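Long-range contact in MHC class I protein (Ginglymostoma cirratum, PDB 6LUP), which probably presents peptides in a groove to T-cell receptors, as classical MHC class I molecules do: residues R6-W11 / V22-V27. Numbering follows the deposited sequence.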
ATOM      1  N   ARG A   6       0.174 -11.596   2.347  1.00 34.55           N
ATOM      2  CA  ARG A   6      -0.130 -10.746   3.497  1.00 34.28           C
ATOM      3  C   ARG A   6      -1.534 -10.149   3.431  1.00 33.70           C
ATOM      4  O   ARG A   6      -2.019  -9.802   2.353  1.00 33.38           O
ATOM      5  CB  ARG A   6       0.903  -9.624   3.615  1.00 35.05           C
ATOM      6  CG  ARG A   6       2.348 -10.100   3.714  1.00 36.15           C
ATOM      7  CD  ARG A   6       3.325  -8.960   3.477  1.00 36.94           C
ATOM      8  NE  ARG A   6       3.057  -8.304   2.197  1.00 37.49           N
ATOM      9  CZ  ARG A   6       3.483  -7.091   1.857  1.00 38.03           C
ATOM     10  NH1 ARG A   6       4.217  -6.371   2.699  1.00 38.53           N
ATOM     11  NH2 ARG A   6       3.169  -6.591   0.665  1.00 38.02           N
ATOM     12  N   TYR A   7      -2.175 -10.036   4.592  1.00 33.32           N
ATOM     13  CA  TYR A   7      -3.508  -9.448   4.702  1.00 33.00           C
ATOM     14  C   TYR A   7      -3.520  -8.240   5.630  1.00 33.45           C
ATOM     15  O   TYR A   7      -2.838  -8.233   6.658  1.00 33.74           O
ATOM     16  CB  TYR A   7      -4.500 -10.486   5.207  1.00 32.62           C
ATOM     17  CG  TYR A   7      -4.911 -11.489   4.169  1.00 32.39           C
ATOM     18  CD1 TYR A   7      -4.165 -12.649   3.954  1.00 32.35           C
ATOM     19  CD2 TYR A   7      -6.051 -11.283   3.394  1.00 32.32           C
ATOM     20  CE1 TYR A   7      -4.549 -13.578   3.001  1.00 32.30           C
ATOM     21  CE2 TYR A   7      -6.441 -12.205   2.437  1.00 32.29           C
ATOM     22  CZ  TYR A   7      -5.689 -13.348   2.246  1.00 32.35           C
ATOM     23  OH  TYR A   7      -6.077 -14.259   1.297  1.00 32.79           O
ATOM     24  N   PHE A   8      -4.309  -7.230   5.267  1.00 33.65           N
ATOM     25  CA  PHE A   8      -4.386  -5.976   6.017  1.00 34.39           C
ATOM     26  C   PHE A   8      -5.838  -5.662   6.339  1.00 35.17           C
ATOM     27  O   PHE A   8      -6.651  -5.473   5.433  1.00 35.26           O
ATOM     28  CB  PHE A   8      -3.749  -4.823   5.225  1.00 34.59           C
ATOM     29  CG  PHE A   8      -2.300  -5.049   4.887  1.00 34.56           C
ATOM     30  CD1 PHE A   8      -1.933  -5.890   3.836  1.00 34.29           C
ATOM     31  CD2 PHE A   8      -1.296  -4.440   5.630  1.00 35.15           C
ATOM     32  CE1 PHE A   8      -0.596  -6.121   3.537  1.00 34.26           C
ATOM     33  CE2 PHE A   8       0.044  -4.662   5.333  1.00 35.16           C
ATOM     34  CZ  PHE A   8       0.393  -5.502   4.285  1.00 34.62           C
ATOM     35  N   PHE A   9      -6.156  -5.623   7.632  1.00 35.86           N
ATOM     36  CA  PHE A   9      -7.517  -5.394   8.102  1.00 36.58           C
ATOM     37  C   PHE A   9      -7.604  -4.025   8.761  1.00 37.83           C
ATOM     38  O   PHE A   9      -6.801  -3.713   9.640  1.00 38.03           O
ATOM     39  CB  PHE A   9      -7.908  -6.432   9.158  1.00 36.50           C
ATOM     40  CG  PHE A   9      -7.845  -7.862   8.695  1.00 36.04           C
ATOM     41  CD1 PHE A   9      -6.625  -8.490   8.460  1.00 35.99           C
ATOM     42  CD2 PHE A   9      -9.009  -8.606   8.563  1.00 35.90           C
ATOM     43  CE1 PHE A   9      -6.576  -9.822   8.063  1.00 35.91           C
ATOM     44  CE2 PHE A   9      -8.967  -9.939   8.171  1.00 35.65           C
ATOM     45  CZ  PHE A   9      -7.751 -10.549   7.916  1.00 35.39           C
ATOM     46  N   THR A  10      -8.579  -3.215   8.350  1.00 38.74           N
ATOM     47  CA  THR A  10      -8.823  -1.930   9.003  1.00 40.31           C
ATOM     48  C   THR A  10     -10.275  -1.815   9.455  1.00 41.64           C
ATOM     49  O   THR A  10     -11.197  -1.911   8.640  1.00 41.46           O
ATOM     50  CB  THR A  10      -8.470  -0.733   8.096  1.00 40.49           C
ATOM     51  OG1 THR A  10      -7.109  -0.840   7.672  1.00 40.07           O
ATOM     52  CG2 THR A  10      -8.653   0.587   8.835  1.00 41.54           C
ATOM     53  N   TRP A  11     -10.459  -1.620  10.758  1.00 43.32           N
ATOM     54  CA  TRP A  11     -11.759  -1.285  11.325  1.00 45.22           C
ATOM     55  C   TRP A  11     -11.777   0.188  11.717  1.00 47.86           C
ATOM     56  O   TRP A  11     -10.919   0.652  12.475  1.00 48.31           O
ATOM     57  CB  TRP A  11     -12.063  -2.142  12.552  1.00 44.68           C
ATOM     58  CG  TRP A  11     -12.240  -3.603  12.274  1.00 43.29           C
ATOM     59  CD1 TRP A  11     -13.414  -4.251  12.024  1.00 43.24           C
ATOM     60  CD2 TRP A  11     -11.214  -4.606  12.241  1.00 42.07           C
ATOM     61  NE1 TRP A  11     -13.188  -5.594  11.832  1.00 41.96           N
ATOM     62  CE2 TRP A  11     -11.847  -5.841  11.959  1.00 41.37           C
ATOM     63  CE3 TRP A  11      -9.825  -4.585  12.421  1.00 41.57           C
ATOM     64  CZ2 TRP A  11     -11.135  -7.043  11.851  1.00 40.23           C
ATOM     65  CZ3 TRP A  11      -9.120  -5.782  12.317  1.00 40.68           C
ATOM     66  CH2 TRP A  11      -9.779  -6.994  12.034  1.00 39.93           C
ATOM     67  N   VAL A  22     -12.640  -2.724   6.224  1.00 40.80           N
ATOM     68  CA  VAL A  22     -12.060  -2.988   4.914  1.00 39.19           C
ATOM     69  C   VAL A  22     -10.795  -3.828   5.068  1.00 37.74           C
ATOM     70  O   VAL A  22      -9.896  -3.493   5.845  1.00 37.83           O
ATOM     71  CB  VAL A  22     -11.800  -1.692   4.107  1.00 39.74           C
ATOM     72  CG1 VAL A  22     -11.128  -0.637   4.970  1.00 40.69           C
ATOM     73  CG2 VAL A  22     -10.976  -1.979   2.858  1.00 39.12           C
ATOM     74  N   ALA A  23     -10.757  -4.937   4.337  1.00 36.31           N
ATOM     75  CA  ALA A  23      -9.596  -5.808   4.308  1.00 34.77           C
ATOM     76  C   ALA A  23      -9.103  -5.990   2.883  1.00 34.24           C
ATOM     77  O   ALA A  23      -9.892  -6.001   1.933  1.00 34.63           O
ATOM     78  CB  ALA A  23      -9.928  -7.151   4.928  1.00 34.25           C
ATOM     79  N   VAL A  24      -7.792  -6.124   2.740  1.00 33.52           N
ATOM     80  CA  VAL A  24      -7.173  -6.351   1.439  1.00 32.99           C
ATOM     81  C   VAL A  24      -6.155  -7.476   1.535  1.00 32.35           C
ATOM     82  O   VAL A  24      -5.513  -7.643   2.571  1.00 32.36           O
ATOM     83  CB  VAL A  24      -6.485  -5.079   0.894  1.00 33.23           C
ATOM     84  CG1 VAL A  24      -7.523  -4.062   0.452  1.00 33.54           C
ATOM     85  CG2 VAL A  24      -5.540  -4.479   1.928  1.00 33.15           C
ATOM     86  N   GLY A  25      -6.018  -8.240   0.456  1.00 32.00           N
ATOM     87  CA  GLY A  25      -5.024  -9.306   0.382  1.00 31.62           C
ATOM     88  C   GLY A  25      -3.995  -9.066  -0.703  1.00 31.86           C
ATOM     89  O   GLY A  25      -4.334  -8.611  -1.801  1.00 31.90           O
ATOM     90  N   TYR A  26      -2.740  -9.387  -0.392  1.00 32.01           N
ATOM     91  CA  TYR A  26      -1.621  -9.199  -1.313  1.00 32.62           C
ATOM     92  C   TYR A  26      -0.808 -10.464  -1.500  1.00 32.87           C
ATOM     93  O   TYR A  26      -0.463 -11.132  -0.529  1.00 33.19           O
ATOM     94  CB  TYR A  26      -0.664  -8.127  -0.792  1.00 32.84           C
ATOM     95  CG  TYR A  26      -1.146  -6.709  -0.936  1.00 33.27           C
ATOM     96  CD1 TYR A  26      -1.947  -6.125   0.040  1.00 33.48           C
ATOM     97  CD2 TYR A  26      -0.771  -5.936  -2.033  1.00 33.80           C
ATOM     98  CE1 TYR A  26      -2.384  -4.814  -0.083  1.00 34.20           C
ATOM     99  CE2 TYR A  26      -1.200  -4.626  -2.168  1.00 34.26           C
ATOM    100  CZ  TYR A  26      -2.008  -4.070  -1.190  1.00 34.58           C
ATOM    101  OH  TYR A  26      -2.439  -2.767  -1.315  1.00 35.48           O
ATOM    102  N   VAL A  27      -0.503 -10.781  -2.752  1.00 33.25           N
ATOM    103  CA  VAL A  27       0.602 -11.669  -3.074  1.00 33.74           C
ATOM    104  C   VAL A  27       1.746 -10.757  -3.508  1.00 34.41           C
ATOM    105  O   VAL A  27       1.609  -9.998  -4.471  1.00 34.72           O
ATOM    106  CB  VAL A  27       0.249 -12.656  -4.200  1.00 33.99           C
ATOM    107  CG1 VAL A  27       1.462 -13.499  -4.552  1.00 34.60           C
ATOM    108  CG2 VAL A  27      -0.921 -13.543  -3.790  1.00 33.92           C
TER
HETATM  109  O   HOH W   1       2.287  -9.960   0.218  1.00 33.08           O
HETATM  110  O   HOH W   2      -7.247  -2.137   5.289  1.00 30.49           O
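Phe8 and Tyr26 meet diagonally, toward the Arg6 end of the antiparallel beta hairpin of strands 3-12 and 21-27, in the sheet that floors the MHC class I peptide groove. Their rings cross at about a right angle, Phe8 CE1 lying 3.7 Å from Tyr26 CD1. Strand alternation puts both on the face of Arg6, Val24, Thr10 and Val22. A second protein chain covers this underside, a ring of that chain meeting Phe8 edge-to-face. Six backbone hydrogen bonds join the strands in three pairs: Arg6 with Tyr26, Phe8 with Val24, Thr10 with Val22. The centre is tightly packed on both faces: Phe8 CB lies 3.8 Å from Val24 CG2 below, and on the groove side Tyr7 CD2 lies 3.7 Å from Gly25 CA, where no side chain blocks the ring, while Phe9 CD2 rests 4.0 Å from Ala23 CB. Tyr7 OH is hydrogen-bonded to the backbone of the bound peptide. Water marks the ends of the underside. One molecule links Thr10 OG1 to Val22 O; at the looser, partly exposed Arg6 end, where NH2 also binds Asp28 O, another accepts from Arg6 NE at 2.7 Å and donates weakly to Tyr26 O at 3.1 Å.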